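Local coordinates for protein mandalate racemase/muconate lactonizing enzyme (Unidentified, PDB 4E4U) that probably catalyses, as an enolase-superfamily relative of mandelate racemase and muconate lactonizing enzyme, the abstraction of a proton next to a carboxylate, its substrate being unestablished, at residues P112-E115 / G119-H122; E123-Y128 / Q322-T327; L261-E266 / L289-K294; Q280-R285 / L310-V315. All coordinates share one frame; numbering follows the deposited sequence. Where two conformers were deposited one is given.

Interaction 1: residues P112-E115 / G119-H122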
loop_
_atom_site.group_PDB
_atom_site.type_symbol
_atom_site.label_atom_id
_atom_site.label_comp_id
_atom_site.label_asym_id
_atom_site.label_seq_id
_atom_site.Cartn_x
_atom_site.Cartn_y
_atom_site.Cartn_z
ATOM N N PRO A 112 -40.834 13.936 17.920
ATOM C CA PRO A 112 -39.870 12.881 18.246
ATOM C C PRO A 112 -38.479 13.317 17.780
ATOM O O PRO A 112 -38.354 14.038 16.775
ATOM C CB PRO A 112 -40.334 11.697 17.390
ATOM C CG PRO A 112 -41.777 11.971 17.096
ATOM C CD PRO A 112 -41.873 13.470 16.986
ATOM N N VAL A 113 -37.445 12.886 18.492
ATOM C CA VAL A 113 -36.082 13.212 18.102
ATOM C C VAL A 113 -35.784 12.733 16.676
ATOM O O VAL A 113 -35.084 13.419 15.921
ATOM C CB VAL A 113 -35.074 12.652 19.122
ATOM C CG1 VAL A 113 -33.648 12.746 18.590
ATOM C CG2 VAL A 113 -35.197 13.415 20.431
ATOM N N TYR A 114 -36.331 11.583 16.277
ATOM C CA TYR A 114 -36.070 11.095 14.922
ATOM C C TYR A 114 -36.580 12.043 13.830
ATOM O O TYR A 114 -36.094 11.984 12.704
ATOM C CB TYR A 114 -36.550 9.646 14.690
ATOM C CG TYR A 114 -38.034 9.389 14.894
ATOM C CD1 TYR A 114 -38.984 9.854 13.990
ATOM C CD2 TYR A 114 -38.480 8.644 15.984
ATOM C CE1 TYR A 114 -40.333 9.603 14.186
ATOM C CE2 TYR A 114 -39.817 8.389 16.185
ATOM C CZ TYR A 114 -40.745 8.865 15.284
ATOM O OH TYR A 114 -42.088 8.614 15.493
ATOM N N GLU A 115 -37.534 12.917 14.157
ATOM C CA GLU A 115 -37.999 13.903 13.180
ATOM C C GLU A 115 -37.067 15.108 13.058
ATOM O O GLU A 115 -37.254 15.948 12.174
ATOM C CB GLU A 115 -39.444 14.346 13.467
ATOM C CG GLU A 115 -40.487 13.225 13.436
ATOM C CD GLU A 115 -40.695 12.606 12.052
ATOM O OE1 GLU A 115 -39.715 12.279 11.359
ATOM O OE2 GLU A 115 -41.861 12.431 11.650
ATOM N N GLY A 119 -35.485 12.485 10.087
ATOM C CA GLY A 119 -36.855 12.128 9.783
ATOM C C GLY A 119 -37.070 10.631 9.690
ATOM O O GLY A 119 -36.154 9.863 9.366
ATOM N N ARG A 120 -38.302 10.214 9.952
ATOM C CA ARG A 120 -38.644 8.802 9.872
ATOM C C ARG A 120 -38.301 8.198 8.511
ATOM O O ARG A 120 -38.580 8.788 7.462
ATOM C CB ARG A 120 -40.132 8.601 10.159
ATOM C CG ARG A 120 -40.556 7.135 10.154
ATOM C CD ARG A 120 -42.062 6.983 10.190
ATOM N NE ARG A 120 -42.635 7.269 11.502
ATOM C CZ ARG A 120 -42.677 6.393 12.503
ATOM N NH1 ARG A 120 -42.151 5.184 12.355
ATOM N NH2 ARG A 120 -43.238 6.727 13.658
ATOM N N ILE A 121 -37.678 7.025 8.550
ATOM C CA ILE A 121 -37.506 6.177 7.379
ATOM C C ILE A 121 -38.298 4.890 7.584
ATOM O O ILE A 121 -38.976 4.409 6.675
ATOM C CB ILE A 121 -36.021 5.838 7.147
ATOM C CG1 ILE A 121 -35.260 7.106 6.779
ATOM C CG2 ILE A 121 -35.859 4.764 6.074
ATOM C CD1 ILE A 121 -33.772 6.931 6.743
ATOM N N HIS A 122 -38.231 4.352 8.797
ATOM C CA HIS A 122 -38.813 3.050 9.090
ATOM C C HIS A 122 -40.095 3.164 9.884
ATOM O O HIS A 122 -40.162 3.894 10.873
ATOM C CB HIS A 122 -37.804 2.213 9.865
ATOM C CG HIS A 122 -36.474 2.127 9.188
ATOM N ND1 HIS A 122 -36.270 1.361 8.059
ATOM C CD2 HIS A 122 -35.305 2.752 9.438
ATOM C CE1 HIS A 122 -35.018 1.501 7.659
ATOM N NE2 HIS A 122 -34.410 2.341 8.482
HETATM O O HOH W 1 -43.212 9.982 11.625
#
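A short-range, polar chain reversal joins Tyr114 and Glu115 to Gly119 and Arg120 in the connection between helix 88-109 of the N-terminal domain and the barrel strand 125-130. The backbone evidence is one bond, from Gly119 N to Tyr114 O at 2.7 Å, which draws the two ends of the turn together. The positive phi of Gly119 is a conformation that by itself calls for glycine. The carboxylate of Glu115 does the second part of the work: its chain folds at chi2 (-66°), bringing OE1 in reach of Arg120 N at 2.9 Å, where the N-H comes in on the syn side but 26° out of the carboxylate plane. The same OE1 sits at the edge of the Tyr114 ring. Pro112 CB covers one face of that ring, 3.5 Å above its plane. Tyr114 and Arg120 run alongside each other, with ring and guanidinium planes 67° apart. Tyr114 OH comes within 2.9 Å of Arg120 NH2, yet the angle is too poor for a hydrogen bond; the hydroxyl bonds instead to Ser361 O. Arg120 NH1 donates a hydrogen bond to His122 O, which helps set the guanidinium. A water links Glu115 OE2 to Arg120 NE, and OE2 also bonds His69 of the second subunit. With both oxygens engaged and an arginine one water away, the buried carboxylate is probably stabilised as an anion.

Interaction 2: residues E123-Y128 / Q322-T327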
loop_
_atom_site.group_PDB
_atom_site.type_symbol
_atom_site.label_atom_id
_atom_site.label_comp_id
_atom_site.label_asym_id
_atom_site.label_seq_id
_atom_site.Cartn_x
_atom_site.Cartn_y
_atom_site.Cartn_z
ATOM N N GLU A 123 -41.117 2.441 9.444
ATOM C CA GLU A 123 -42.356 2.363 10.199
ATOM C C GLU A 123 -42.204 1.426 11.393
ATOM O O GLU A 123 -42.846 1.614 12.430
ATOM C CB GLU A 123 -43.506 1.919 9.299
ATOM C CG GLU A 123 -43.812 2.897 8.167
ATOM C CD GLU A 123 -44.247 4.274 8.661
ATOM O OE1 GLU A 123 -44.716 4.389 9.812
ATOM O OE2 GLU A 123 -44.124 5.245 7.884
ATOM N N ARG A 124 -41.357 0.413 11.244
ATOM C CA ARG A 124 -41.034 -0.483 12.348
ATOM C C ARG A 124 -39.605 -0.979 12.186
ATOM O O ARG A 124 -39.042 -0.925 11.090
ATOM C CB ARG A 124 -41.995 -1.661 12.403
ATOM C CG ARG A 124 -41.927 -2.543 11.190
ATOM C CD ARG A 124 -43.093 -3.513 11.148
ATOM N NE ARG A 124 -43.147 -4.186 9.857
ATOM C CZ ARG A 124 -43.805 -5.316 9.630
ATOM N NH1 ARG A 124 -44.464 -5.912 10.617
ATOM N NH2 ARG A 124 -43.797 -5.853 8.418
ATOM N N LEU A 125 -39.030 -1.481 13.273
ATOM C CA LEU A 125 -37.612 -1.807 13.306
ATOM C C LEU A 125 -37.391 -3.291 13.536
ATOM O O LEU A 125 -37.784 -3.834 14.571
ATOM C CB LEU A 125 -36.923 -1.027 14.421
ATOM C CG LEU A 125 -37.032 0.493 14.352
ATOM C CD1 LEU A 125 -36.455 1.114 15.614
ATOM C CD2 LEU A 125 -36.309 1.013 13.117
ATOM N N ARG A 126 -36.748 -3.945 12.579
ATOM C CA ARG A 126 -36.375 -5.339 12.752
ATOM C C ARG A 126 -35.557 -5.482 14.035
ATOM O O ARG A 126 -34.668 -4.672 14.311
ATOM C CB ARG A 126 -35.556 -5.818 11.549
ATOM C CG ARG A 126 -35.251 -7.307 11.562
ATOM C CD ARG A 126 -34.266 -7.672 10.467
ATOM N NE ARG A 126 -33.952 -9.096 10.495
ATOM C CZ ARG A 126 -32.973 -9.665 9.801
ATOM N NH1 ARG A 126 -32.198 -8.928 9.009
ATOM N NH2 ARG A 126 -32.763 -10.974 9.901
ATOM N N SER A 127 -35.858 -6.508 14.821
ATOM C CA SER A 127 -35.148 -6.701 16.078
ATOM C C SER A 127 -34.659 -8.133 16.259
ATOM O O SER A 127 -35.065 -9.040 15.534
ATOM C CB SER A 127 -36.021 -6.288 17.261
ATOM O OG SER A 127 -37.035 -7.241 17.488
ATOM N N TYR A 128 -33.770 -8.325 17.225
ATOM C CA TYR A 128 -33.332 -9.660 17.591
ATOM C C TYR A 128 -33.205 -9.730 19.092
ATOM O O TYR A 128 -33.193 -8.698 19.764
ATOM C CB TYR A 128 -31.996 -10.000 16.949
ATOM C CG TYR A 128 -30.774 -9.322 17.530
ATOM C CD1 TYR A 128 -30.069 -9.898 18.585
ATOM C CD2 TYR A 128 -30.271 -8.158 16.970
ATOM C CE1 TYR A 128 -28.904 -9.310 19.084
ATOM C CE2 TYR A 128 -29.116 -7.560 17.465
ATOM C CZ TYR A 128 -28.433 -8.139 18.519
ATOM O OH TYR A 128 -27.281 -7.563 19.007
ATOM N N GLN A 322 -34.729 5.878 18.490
ATOM C CA GLN A 322 -34.780 7.170 17.804
ATOM C C GLN A 322 -33.753 7.237 16.671
ATOM O O GLN A 322 -34.073 7.655 15.557
ATOM C CB GLN A 322 -34.556 8.321 18.788
ATOM C CG GLN A 322 -35.656 8.464 19.824
ATOM C CD GLN A 322 -36.962 8.951 19.236
ATOM O OE1 GLN A 322 -36.990 9.923 18.486
ATOM N NE2 GLN A 322 -38.057 8.287 19.583
ATOM N N LEU A 323 -32.522 6.815 16.947
ATOM C CA LEU A 323 -31.499 6.792 15.911
ATOM C C LEU A 323 -31.901 5.850 14.775
ATOM O O LEU A 323 -31.858 6.226 13.602
ATOM C CB LEU A 323 -30.158 6.343 16.491
ATOM C CG LEU A 323 -29.043 6.160 15.453
ATOM C CD1 LEU A 323 -28.610 7.512 14.893
ATOM C CD2 LEU A 323 -27.858 5.407 16.038
ATOM N N ALA A 324 -32.303 4.632 15.124
ATOM C CA ALA A 324 -32.591 3.623 14.110
ATOM C C ALA A 324 -33.682 4.088 13.147
ATOM O O ALA A 324 -33.599 3.851 11.944
ATOM C CB ALA A 324 -32.987 2.321 14.771
ATOM N N THR A 325 -34.703 4.748 13.689
ATOM C CA THR A 325 -35.879 5.141 12.921
ATOM C C THR A 325 -35.526 6.077 11.763
ATOM O O THR A 325 -36.186 6.057 10.725
ATOM C CB THR A 325 -36.945 5.754 13.858
ATOM O OG1 THR A 325 -37.327 4.762 14.815
ATOM C CG2 THR A 325 -38.184 6.203 13.091
ATOM N N CYS A 326 -34.472 6.874 11.939
ATOM C CA CYS A 326 -34.064 7.846 10.923
ATOM C C CYS A 326 -32.754 7.489 10.219
ATOM O O CYS A 326 -32.119 8.357 9.611
ATOM C CB CYS A 326 -33.978 9.264 11.516
ATOM S SG CYS A 326 -32.755 9.528 12.812
ATOM N N THR A 327 -32.373 6.212 10.264
ATOM C CA THR A 327 -31.099 5.760 9.703
ATOM C C THR A 327 -31.321 4.912 8.450
ATOM O O THR A 327 -31.951 3.866 8.521
ATOM C CB THR A 327 -30.308 4.932 10.740
ATOM O OG1 THR A 327 -29.911 5.777 11.829
ATOM C CG2 THR A 327 -29.070 4.320 10.114
#
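Leu125 is the one residue of 123-128 that drives into 322-327, and the contact is a small apolar plug. Its CD1 methyl lies 3.8 Å from Ala324 CB, while the companion CD2 lies 3.9 Å from that same CB, so the isopropyl fork straddles the alanine methyl. CD1 also touches Thr325 OG1 at 3.8 Å, where the leucine lies roughly perpendicular to the threonine side chain. This is van der Waals contact only: OG1 is spent on Ile321 O, one turn back in the helix. The leucine reaches the helix because CG stands anti to its own carbonyl carbon (chi1 -58°), which points the branch at the helix.

In the fold, Leu125 opens strand 125-130, which pairs in parallel with both 162-165 and 333-335 and so helps close the modified TIM barrel of the enolase superfamily; helix 314-325 packs outside that strand. Just past the packed methyls the helix unwinds, and Leu323 O accepts from Thr327 OG1 at 2.7 Å and from Cys326 N at 3.2 Å, the two donors approaching from opposite faces of the carbonyl plane.

Against this tight patch, the end of the segment before the strand is loose. Glu123 and Arg124 are exposed and point away from the helix. Arg124 makes a cation-pi contact with Tyr357 and a salt bridge to Asp396 of the third subunit, whereas Glu123 has a weak, long ion pair with Arg120.

Interaction 3: residues L261-E266 / L289-K294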
loop_
_atom_site.group_PDB
_atom_site.type_symbol
_atom_site.label_atom_id
_atom_site.label_comp_id
_atom_site.label_asym_id
_atom_site.label_seq_id
_atom_site.Cartn_x
_atom_site.Cartn_y
_atom_site.Cartn_z
ATOM N N LEU A 261 -16.570 0.347 21.630
ATOM C CA LEU A 261 -15.910 1.491 20.995
ATOM C C LEU A 261 -16.689 2.766 21.285
ATOM O O LEU A 261 -17.872 2.722 21.634
ATOM C CB LEU A 261 -15.788 1.274 19.484
ATOM C CG LEU A 261 -15.104 -0.034 19.072
ATOM C CD1 LEU A 261 -14.911 -0.052 17.558
ATOM C CD2 LEU A 261 -13.779 -0.252 19.786
ATOM N N THR A 262 -16.031 3.902 21.137
ATOM C CA THR A 262 -16.677 5.168 21.422
ATOM C C THR A 262 -16.131 6.271 20.521
ATOM O O THR A 262 -14.943 6.283 20.195
ATOM C CB THR A 262 -16.523 5.558 22.913
ATOM O OG1 THR A 262 -17.250 6.766 23.158
ATOM C CG2 THR A 262 -15.047 5.729 23.301
ATOM N N THR A 263 -17.015 7.198 20.153
ATOM C CA THR A 263 -16.764 8.326 19.247
ATOM C C THR A 263 -16.560 7.949 17.786
ATOM O O THR A 263 -16.138 6.834 17.448
ATOM C CB THR A 263 -15.573 9.247 19.664
ATOM O OG1 THR A 263 -14.322 8.703 19.205
ATOM C CG2 THR A 263 -15.543 9.511 21.168
ATOM N N LYS A 264 -16.832 8.921 16.922
ATOM C CA LYS A 264 -16.618 8.767 15.493
ATOM C C LYS A 264 -15.152 8.496 15.156
ATOM O O LYS A 264 -14.863 7.868 14.147
ATOM C CB LYS A 264 -17.106 10.014 14.764
ATOM C CG LYS A 264 -16.402 11.296 15.196
ATOM C CD LYS A 264 -17.199 12.518 14.739
ATOM C CE LYS A 264 -16.677 13.814 15.341
ATOM N NZ LYS A 264 -16.870 13.853 16.826
ATOM N N TYR A 265 -14.229 8.956 15.994
ATOM C CA TYR A 265 -12.809 8.764 15.713
ATOM C C TYR A 265 -12.405 7.290 15.768
ATOM O O TYR A 265 -11.614 6.825 14.954
ATOM C CB TYR A 265 -11.963 9.602 16.669
ATOM C CG TYR A 265 -12.307 11.070 16.603
ATOM C CD1 TYR A 265 -11.957 11.834 15.493
ATOM C CD2 TYR A 265 -12.986 11.697 17.642
ATOM C CE1 TYR A 265 -12.276 13.185 15.424
ATOM C CE2 TYR A 265 -13.306 13.043 17.579
ATOM C CZ TYR A 265 -12.944 13.779 16.475
ATOM O OH TYR A 265 -13.266 15.111 16.423
ATOM N N GLU A 266 -12.963 6.550 16.722
ATOM C CA GLU A 266 -12.664 5.126 16.832
ATOM C C GLU A 266 -13.328 4.323 15.724
ATOM O O GLU A 266 -12.728 3.409 15.161
ATOM C CB GLU A 266 -13.046 4.584 18.210
ATOM C CG GLU A 266 -12.169 5.152 19.302
ATOM C CD GLU A 266 -12.392 4.527 20.673
ATOM O OE1 GLU A 266 -13.158 3.541 20.798
ATOM O OE2 GLU A 266 -11.780 5.032 21.638
ATOM N N LEU A 289 -26.610 10.962 20.813
ATOM C CA LEU A 289 -27.336 10.749 19.565
ATOM C C LEU A 289 -26.703 11.426 18.355
ATOM O O LEU A 289 -26.674 10.847 17.274
ATOM C CB LEU A 289 -28.790 11.185 19.718
ATOM C CG LEU A 289 -29.648 10.172 20.470
ATOM C CD1 LEU A 289 -30.994 10.776 20.826
ATOM C CD2 LEU A 289 -29.847 8.920 19.619
ATOM N N LEU A 290 -26.205 12.645 18.512
ATOM C CA LEU A 290 -25.557 13.290 17.373
ATOM C C LEU A 290 -24.269 12.556 17.001
ATOM O O LEU A 290 -24.020 12.295 15.825
ATOM C CB LEU A 290 -25.305 14.776 17.630
ATOM C CG LEU A 290 -24.648 15.505 16.453
ATOM C CD1 LEU A 290 -25.486 15.376 15.187
ATOM C CD2 LEU A 290 -24.383 16.966 16.788
ATOM N N GLU A 291 -23.462 12.198 17.999
ATOM C CA GLU A 291 -22.263 11.422 17.717
ATOM C C GLU A 291 -22.615 10.068 17.081
ATOM O O GLU A 291 -21.932 9.606 16.166
ATOM C CB GLU A 291 -21.411 11.254 18.978
ATOM C CG GLU A 291 -20.019 10.685 18.724
ATOM C CD GLU A 291 -19.023 11.671 18.123
ATOM O OE1 GLU A 291 -19.375 12.833 17.795
ATOM O OE2 GLU A 291 -17.854 11.271 18.000
ATOM N N ALA A 292 -23.697 9.441 17.541
ATOM C CA ALA A 292 -24.135 8.186 16.927
ATOM C C ALA A 292 -24.566 8.388 15.470
ATOM O O ALA A 292 -24.272 7.567 14.610
ATOM C CB ALA A 292 -25.256 7.546 17.751
ATOM N N LYS A 293 -25.255 9.490 15.195
ATOM C CA LYS A 293 -25.618 9.840 13.823
ATOM C C LYS A 293 -24.365 10.013 12.963
ATOM O O LYS A 293 -24.326 9.580 11.806
ATOM C CB LYS A 293 -26.455 11.121 13.808
ATOM C CG LYS A 293 -26.968 11.539 12.439
ATOM C CD LYS A 293 -28.165 10.707 12.024
ATOM C CE LYS A 293 -28.612 11.062 10.621
ATOM N NZ LYS A 293 -29.835 10.313 10.221
ATOM N N LYS A 294 -23.325 10.614 13.536
ATOM C CA LYS A 294 -22.066 10.791 12.820
ATOM C C LYS A 294 -21.412 9.440 12.512
ATOM O O LYS A 294 -20.864 9.233 11.425
ATOM C CB LYS A 294 -21.121 11.697 13.613
ATOM C CG LYS A 294 -21.608 13.138 13.651
ATOM C CD LYS A 294 -20.632 14.079 14.353
ATOM C CE LYS A 294 -21.170 15.514 14.371
ATOM N NZ LYS A 294 -20.249 16.434 15.099
#
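The early turns of helices 263-272 and 289-301 approach closely, with CA atoms 6.5 Å apart at Thr263 and Glu291 and 6.4 Å apart at Lys264 and Lys294. Glu291 carries the contact. Its CG is anti to the backbone N (chi1 -169°) and the chain then bends, which carries the carboxylate across to Lys264. There OE2 takes the backbone N-H of Lys264 at 2.8 Å, an almost straight bond (176°) met on the anti side. The lysine side chain, bent at its last torsion, curls over the same carboxylate: NZ forms a salt bridge to OE1 at 2.9 Å, on the syn lone pair, and a weak bond to OE2 at 3.0 Å. One residue is thus gripped at both ends. The aliphatic part of Lys264 lies against Lys294, CD to CD at 3.8 Å. The two ammonium groups stand 4.6 Å apart, NZ to NZ, amid carboxylates that probably balance their charge: Glu291 for Lys264, and Glu71 of the same chain and Glu300 of the second subunit for Lys294. Such packing of neighbouring outer helices is characteristic of the enolase-superfamily barrel, here beside helix 70-79 and a subunit interface.

Interaction 4: residues Q280-R285 / L310-V315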
loop_
_atom_site.group_PDB
_atom_site.type_symbol
_atom_site.label_atom_id
_atom_site.label_comp_id
_atom_site.label_asym_id
_atom_site.label_seq_id
_atom_site.Cartn_x
_atom_site.Cartn_y
_atom_site.Cartn_z
ATOM N N GLN A 280 -21.992 -1.974 15.826
ATOM C CA GLN A 280 -22.842 -2.187 16.984
ATOM C C GLN A 280 -22.614 -1.121 18.049
ATOM O O GLN A 280 -22.365 -1.414 19.220
ATOM C CB GLN A 280 -22.602 -3.584 17.538
ATOM C CG GLN A 280 -22.866 -4.661 16.503
ATOM C CD GLN A 280 -22.502 -6.035 16.986
ATOM O OE1 GLN A 280 -21.375 -6.275 17.421
ATOM N NE2 GLN A 280 -23.453 -6.962 16.897
ATOM N N LEU A 281 -22.726 0.132 17.636
ATOM C CA LEU A 281 -22.629 1.235 18.574
ATOM C C LEU A 281 -23.707 1.115 19.654
ATOM O O LEU A 281 -24.828 0.653 19.391
ATOM C CB LEU A 281 -22.757 2.564 17.817
ATOM C CG LEU A 281 -24.083 2.836 17.094
ATOM C CD1 LEU A 281 -25.117 3.519 17.988
ATOM C CD2 LEU A 281 -23.850 3.671 15.847
ATOM N N ASN A 282 -23.367 1.535 20.866
ATOM C CA ASN A 282 -24.357 1.737 21.910
ATOM C C ASN A 282 -24.479 3.243 22.097
ATOM O O ASN A 282 -23.480 3.918 22.405
ATOM C CB ASN A 282 -23.948 1.035 23.203
ATOM C CG ASN A 282 -25.027 1.106 24.265
ATOM O OD1 ASN A 282 -25.534 2.187 24.581
ATOM N ND2 ASN A 282 -25.378 -0.043 24.831
ATOM N N VAL A 283 -25.683 3.769 21.897
ATOM C CA VAL A 283 -25.897 5.221 21.929
ATOM C C VAL A 283 -25.582 5.829 23.287
ATOM O O VAL A 283 -25.335 7.030 23.385
ATOM C CB VAL A 283 -27.330 5.634 21.501
ATOM C CG1 VAL A 283 -27.594 5.233 20.064
ATOM C CG2 VAL A 283 -28.382 5.026 22.432
ATOM N N ALA A 284 -25.602 4.997 24.328
ATOM C CA ALA A 284 -25.286 5.436 25.689
ATOM C C ALA A 284 -23.789 5.355 26.023
ATOM O O ALA A 284 -23.381 5.665 27.140
ATOM C CB ALA A 284 -26.114 4.652 26.702
ATOM N N ARG A 285 -22.977 4.948 25.048
ATOM C CA ARG A 285 -21.518 4.909 25.197
ATOM C C ARG A 285 -20.768 5.781 24.190
ATOM O O ARG A 285 -19.706 6.319 24.511
ATOM C CB ARG A 285 -21.000 3.464 25.087
ATOM C CG ARG A 285 -19.501 3.346 24.795
ATOM C CD ARG A 285 -19.005 1.944 25.041
ATOM N NE ARG A 285 -18.720 1.737 26.456
ATOM C CZ ARG A 285 -18.642 0.555 27.060
ATOM N NH1 ARG A 285 -18.880 -0.572 26.393
ATOM N NH2 ARG A 285 -18.330 0.507 28.348
ATOM N N LEU A 310 -27.564 -3.216 22.706
ATOM C CA LEU A 310 -28.356 -2.877 23.872
ATOM C C LEU A 310 -28.206 -3.966 24.936
ATOM O O LEU A 310 -28.619 -5.106 24.730
ATOM C CB LEU A 310 -29.823 -2.691 23.471
ATOM C CG LEU A 310 -30.633 -1.632 24.215
ATOM C CD1 LEU A 310 -30.789 -2.008 25.681
ATOM C CD2 LEU A 310 -29.993 -0.255 24.062
ATOM N N TYR A 311 -27.589 -3.612 26.059
ATOM C CA TYR A 311 -27.564 -4.484 27.228
ATOM C C TYR A 311 -27.665 -3.592 28.450
ATOM O O TYR A 311 -26.727 -3.462 29.240
ATOM C CB TYR A 311 -26.306 -5.363 27.291
ATOM C CG TYR A 311 -26.494 -6.501 28.272
ATOM C CD1 TYR A 311 -27.409 -7.516 28.010
ATOM C CD2 TYR A 311 -25.797 -6.546 29.475
ATOM C CE1 TYR A 311 -27.617 -8.548 28.905
ATOM C CE2 TYR A 311 -25.998 -7.587 30.382
ATOM C CZ TYR A 311 -26.906 -8.583 30.084
ATOM O OH TYR A 311 -27.118 -9.618 30.971
ATOM N N ASN A 312 -28.823 -2.961 28.584
ATOM C CA ASN A 312 -29.022 -1.899 29.556
ATOM C C ASN A 312 -30.511 -1.567 29.582
ATOM O O ASN A 312 -31.322 -2.379 29.115
ATOM C CB ASN A 312 -28.113 -0.679 29.270
ATOM C CG ASN A 312 -28.170 -0.205 27.826
ATOM O OD1 ASN A 312 -27.503 -0.753 26.938
ATOM N ND2 ASN A 312 -28.940 0.846 27.590
ATOM N N GLY A 313 -30.871 -0.398 30.111
ATOM C CA GLY A 313 -32.262 -0.073 30.384
ATOM C C GLY A 313 -33.064 0.443 29.202
ATOM O O GLY A 313 -32.554 0.579 28.085
ATOM N N PRO A 314 -34.345 0.741 29.444
ATOM C CA PRO A 314 -35.234 1.146 28.355
ATOM C C PRO A 314 -35.033 2.590 27.908
ATOM O O PRO A 314 -35.538 2.965 26.855
ATOM C CB PRO A 314 -36.631 0.966 28.962
ATOM C CG PRO A 314 -36.409 1.184 30.420
ATOM C CD PRO A 314 -35.071 0.574 30.713
ATOM N N VAL A 315 -34.312 3.395 28.682
ATOM C CA VAL A 315 -34.056 4.770 28.256
ATOM C C VAL A 315 -33.006 4.779 27.141
ATOM O O VAL A 315 -33.203 5.406 26.097
ATOM C CB VAL A 315 -33.657 5.680 29.436
ATOM C CG1 VAL A 315 -33.231 7.053 28.932
ATOM C CG2 VAL A 315 -34.820 5.800 30.433
HETATM O O HOH W 2 -28.272 2.398 25.063
#
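One direct hydrogen bond between two asparagine amides, Asn282 and Asn312, is the core of this contact. Asn282 ND2 donates to Asn312 OD1 at 3.1 Å with an N-H...O angle of 161°. The oxygen lies in the amide plane of Asn282, whereas the donor is tilted 33° from the carbonyl plane of Asn312, in keeping with amides turned 42° against each other. The two side chains run antiparallel and overlap at their ends. Tyr311 N also bonds Asn312 OD1, at 3.0 Å and from the other face, so two donors fix this oxygen.

Water supplies the second link: one molecule donates to Asn282 OD1 at 2.8 Å and accepts from Asn312 ND2 at 3.0 Å, completing a ring of polar contacts between the amides. Within its own segment, Asn282 OD1 takes Ala284 N at 2.8 Å, an Asx turn that sets the amide orientation, and Asn282 ND2 has a further acceptor in His309 ND1.

Apolar contact is slight. Asn282 ND2 lies 4.2 Å from Leu310 CA, and the Leu310 side chain only skirts the other segment.

Both segments follow barrel strands, 278-279 and 305-306, at the C-terminal end where this family keeps its active site. Glu39 OE2 accepts from Gly313 N, at the N-cap of helix 314-325, while Leu281 and Val283 pack on that helix and on helix 289-301.

Overall arrangement
From the N terminus, interaction 1 comes first, closing a very short loop between helix 88-109 and strand 125-130. Interaction 2 opens right after it and closes a loop of nearly 200 residues, joining the first barrel strand to helix 314-325. The two meet directly, Ile121 N lying 2.8 Å from Thr325 O. Interactions 3 and 4 close loops of 22 and 24 residues within the span of interaction 2; they cross, because 280-285 lies between 261-266 and 289-294 while its partner 310-315 comes after both. Leu323 ties interaction 2 to both of them, packing on Ala292 and on Leu281 and Val283. Together the four contacts join the interdomain connection, the barrel helices and the strand-end loops.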